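Local coordinates for protein branched-chain amino acid aminotransferase (Thermoproteus uzoniensis 768-20, PDB 6THQ) that probably transfers the amino group of leucine, isoleucine or valine to 2-oxoglutarate, using pyridoxal 5'-phosphate as cofactor, at residues E248-D253 against I268-R273. Residues are numbered along the deposited sequence; the frame is centred on the assembly and turned at random.
Sequences ELYAAD and IEIDGR
The phenol oxygen OH of Y250 is gripped twice: it donates a short hydrogen bond to OD2 of D271, 2.5 Å away, and accepts one from NH1 of R246, which also forms a long, weak ion pair with OD2 of D271. D271 is the second residue of the type I' turn (I270 to R273) of a β-hairpin joining strands 265-270 and 273-274, so the bond ties the C-terminal end of the short helix 246-250 to that hairpin, away from the cofactor site of this class-IV aminotransferase. The carboxylate stands nearly perpendicular to the ring, offering OD2 by its anti lone pair; aspartate suits because OD1 remains for the backbone N of V146. Tyrosine offers a hydroxyl, a face and an apolar edge. Over that face R273 CD sits 3.6 Å from the ring centroid, and the flat cationic guanidinium follows, stacked at 15° in an off-centre cation-pi contact. The bend at chi2 (113°) brings it over the ring, where NH1 donates to D271 O at 2.9 Å; bond and stack together restrain its rotation. Aliphatic I270, buried and also packed on I186, points toward the helix: its CG1 meets Y250 CE1 at 3.7 Å, and its CD1 touches L249 CD2 at 3.8 Å.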
ATOM      1  N   GLU A 248     -29.334  -8.448  -5.034  1.00 32.34           N
ATOM      2  CA  GLU A 248     -29.554  -9.582  -4.132  1.00 34.49           C
ATOM      3  C   GLU A 248     -29.333  -9.178  -2.677  1.00 40.08           C
ATOM      4  O   GLU A 248     -30.014  -9.646  -1.780  1.00 40.04           O
ATOM      5  CB  GLU A 248     -28.596 -10.688  -4.492  1.00 35.11           C
ATOM      6  CG  GLU A 248     -28.999 -11.454  -5.746  1.00 37.62           C
ATOM      7  CD  GLU A 248     -27.866 -12.345  -6.268  1.00 42.68           C
ATOM      8  OE1 GLU A 248     -26.698 -12.089  -5.977  1.00 45.62           O
ATOM      9  OE2 GLU A 248     -28.109 -13.329  -6.940  1.00 46.06           O
ATOM     10  N   LEU A 249     -28.392  -8.263  -2.478  1.00 42.22           N
ATOM     11  CA  LEU A 249     -28.091  -7.717  -1.215  1.00 36.74           C
ATOM     12  C   LEU A 249     -29.303  -6.847  -0.779  1.00 39.17           C
ATOM     13  O   LEU A 249     -29.813  -7.005   0.294  1.00 37.42           O
ATOM     14  CB  LEU A 249     -26.795  -6.925  -1.372  1.00 39.82           C
ATOM     15  CG  LEU A 249     -26.271  -6.281  -0.065  1.00 40.74           C
ATOM     16  CD1 LEU A 249     -25.997  -7.320   1.014  1.00 38.81           C
ATOM     17  CD2 LEU A 249     -25.052  -5.457  -0.391  1.00 41.65           C
ATOM     18  N   TYR A 250     -29.792  -5.982  -1.632  1.00 40.35           N
ATOM     19  CA  TYR A 250     -30.983  -5.174  -1.289  1.00 38.61           C
ATOM     20  C   TYR A 250     -32.223  -6.041  -0.914  1.00 39.94           C
ATOM     21  O   TYR A 250     -33.077  -5.670  -0.102  1.00 42.57           O
ATOM     22  CB  TYR A 250     -31.359  -4.260  -2.494  1.00 33.07           C
ATOM     23  CG  TYR A 250     -30.459  -3.074  -2.674  1.00 34.02           C
ATOM     24  CD1 TYR A 250     -29.392  -2.798  -1.783  1.00 33.88           C
ATOM     25  CD2 TYR A 250     -30.672  -2.193  -3.736  1.00 35.56           C
ATOM     26  CE1 TYR A 250     -28.593  -1.643  -1.948  1.00 34.17           C
ATOM     27  CE2 TYR A 250     -29.874  -1.042  -3.922  1.00 32.18           C
ATOM     28  CZ  TYR A 250     -28.863  -0.776  -3.032  1.00 36.25           C
ATOM     29  OH  TYR A 250     -28.113   0.335  -3.289  1.00 37.72           O
ATOM     30  N   ALA A 251     -32.340  -7.159  -1.587  1.00 32.72           N
ATOM     31  CA  ALA A 251     -33.463  -8.079  -1.462  1.00 39.09           C
ATOM     32  C   ALA A 251     -33.191  -9.242  -0.524  1.00 40.84           C
ATOM     33  O   ALA A 251     -33.970 -10.180  -0.509  1.00 42.57           O
ATOM     34  CB  ALA A 251     -33.828  -8.655  -2.840  1.00 34.21           C
ATOM     35  N   ALA A 252     -32.095  -9.212   0.253  1.00 40.96           N
ATOM     36  CA  ALA A 252     -31.730 -10.381   1.020  1.00 35.28           C
ATOM     37  C   ALA A 252     -32.729 -10.503   2.135  1.00 39.42           C
ATOM     38  O   ALA A 252     -33.286  -9.478   2.583  1.00 36.21           O
ATOM     39  CB  ALA A 252     -30.333 -10.233   1.559  1.00 30.14           C
ATOM     40  N   ASP A 253     -32.989 -11.733   2.603  1.00 38.97           N
ATOM     41  CA  ASP A 253     -33.807 -11.921   3.837  1.00 37.03           C
ATOM     42  C   ASP A 253     -32.955 -11.480   5.017  1.00 39.38           C
ATOM     43  O   ASP A 253     -33.495 -10.916   5.945  1.00 41.15           O
ATOM     44  CB  ASP A 253     -34.239 -13.421   4.010  1.00 37.49           C
ATOM     45  CG  ASP A 253     -35.080 -13.940   2.809  1.00 41.42           C
ATOM     46  OD1 ASP A 253     -36.049 -13.252   2.509  1.00 47.25           O
ATOM     47  OD2 ASP A 253     -34.829 -15.005   2.156  1.00 51.86           O
ATOM     48  N   ILE A 268     -28.233  -4.383   9.369  1.00 38.18           N
ATOM     49  CA  ILE A 268     -29.657  -4.091   9.454  1.00 42.67           C
ATOM     50  C   ILE A 268     -30.121  -3.022   8.483  1.00 42.36           C
ATOM     51  O   ILE A 268     -31.325  -2.758   8.354  1.00 37.83           O
ATOM     52  CB  ILE A 268     -30.111  -3.733  10.886  1.00 40.46           C
ATOM     53  CG1 ILE A 268     -29.304  -2.568  11.425  1.00 40.15           C
ATOM     54  CG2 ILE A 268     -30.037  -4.988  11.744  1.00 38.14           C
ATOM     55  CD1 ILE A 268     -29.630  -2.189  12.872  1.00 40.92           C
ATOM     56  N   GLU A 269     -29.158  -2.445   7.762  1.00 40.44           N
ATOM     57  CA  GLU A 269     -29.484  -1.469   6.734  1.00 40.26           C
ATOM     58  C   GLU A 269     -28.405  -1.413   5.672  1.00 41.37           C
ATOM     59  O   GLU A 269     -27.207  -1.377   5.986  1.00 36.28           O
ATOM     60  CB  GLU A 269     -29.716  -0.101   7.354  1.00 39.91           C
ATOM     61  CG  GLU A 269     -30.579   0.783   6.488  1.00 45.91           C
ATOM     62  CD  GLU A 269     -30.393   2.243   6.809  1.00 52.54           C
ATOM     63  OE1 GLU A 269     -29.395   2.951   6.457  1.00 72.65           O
ATOM     64  OE2 GLU A 269     -31.247   2.683   7.558  1.00 56.95           O
ATOM     65  N   ILE A 270     -28.835  -1.415   4.409  1.00 36.93           N
ATOM     66  CA  ILE A 270     -27.926  -1.228   3.314  1.00 37.99           C
ATOM     67  C   ILE A 270     -28.478  -0.192   2.350  1.00 39.10           C
ATOM     68  O   ILE A 270     -29.566  -0.337   1.764  1.00 30.97           O
ATOM     69  CB  ILE A 270     -27.485  -2.570   2.654  1.00 48.79           C
ATOM     70  CG1 ILE A 270     -26.943  -2.326   1.274  1.00 45.71           C
ATOM     71  CG2 ILE A 270     -28.594  -3.596   2.561  1.00 50.49           C
ATOM     72  CD1 ILE A 270     -25.463  -2.111   1.383  1.00 51.49           C
ATOM     73  N   ASP A 271     -27.716   0.895   2.211  1.00 43.87           N
ATOM     74  CA  ASP A 271     -28.150   2.115   1.440  1.00 42.37           C
ATOM     75  C   ASP A 271     -29.621   2.495   1.719  1.00 42.40           C
ATOM     76  O   ASP A 271     -30.403   2.664   0.788  1.00 36.83           O
ATOM     77  CB  ASP A 271     -27.960   1.962  -0.084  1.00 40.55           C
ATOM     78  CG  ASP A 271     -26.483   1.573  -0.505  1.00 43.82           C
ATOM     79  OD1 ASP A 271     -25.476   1.800   0.262  1.00 42.69           O
ATOM     80  OD2 ASP A 271     -26.356   1.016  -1.632  1.00 40.07           O
ATOM     81  N   GLY A 272     -30.002   2.580   2.993  1.00 42.88           N
ATOM     82  CA  GLY A 272     -31.370   2.934   3.350  1.00 43.85           C
ATOM     83  C   GLY A 272     -32.366   1.782   3.272  1.00 49.76           C
ATOM     84  O   GLY A 272     -33.462   1.907   3.751  1.00 45.76           O
ATOM     85  N   ARG A 273     -32.013   0.654   2.668  1.00 45.73           N
ATOM     86  CA  ARG A 273     -32.934  -0.481   2.684  1.00 43.45           C
ATOM     87  C   ARG A 273     -32.764  -1.309   3.982  1.00 43.50           C
ATOM     88  O   ARG A 273     -31.658  -1.727   4.352  1.00 37.86           O
ATOM     89  CB  ARG A 273     -32.751  -1.341   1.437  1.00 45.39           C
ATOM     90  CG  ARG A 273     -33.258  -0.664   0.191  1.00 46.72           C
ATOM     91  CD  ARG A 273     -32.143  -0.336  -0.731  1.00 36.57           C
ATOM     92  NE  ARG A 273     -32.629   0.112  -2.018  1.00 33.69           N
ATOM     93  CZ  ARG A 273     -32.236   1.267  -2.559  1.00 38.74           C
ATOM     94  NH1 ARG A 273     -31.442   2.044  -1.846  1.00 34.76           N
ATOM     95  NH2 ARG A 273     -32.600   1.659  -3.794  1.00 33.72           N
TER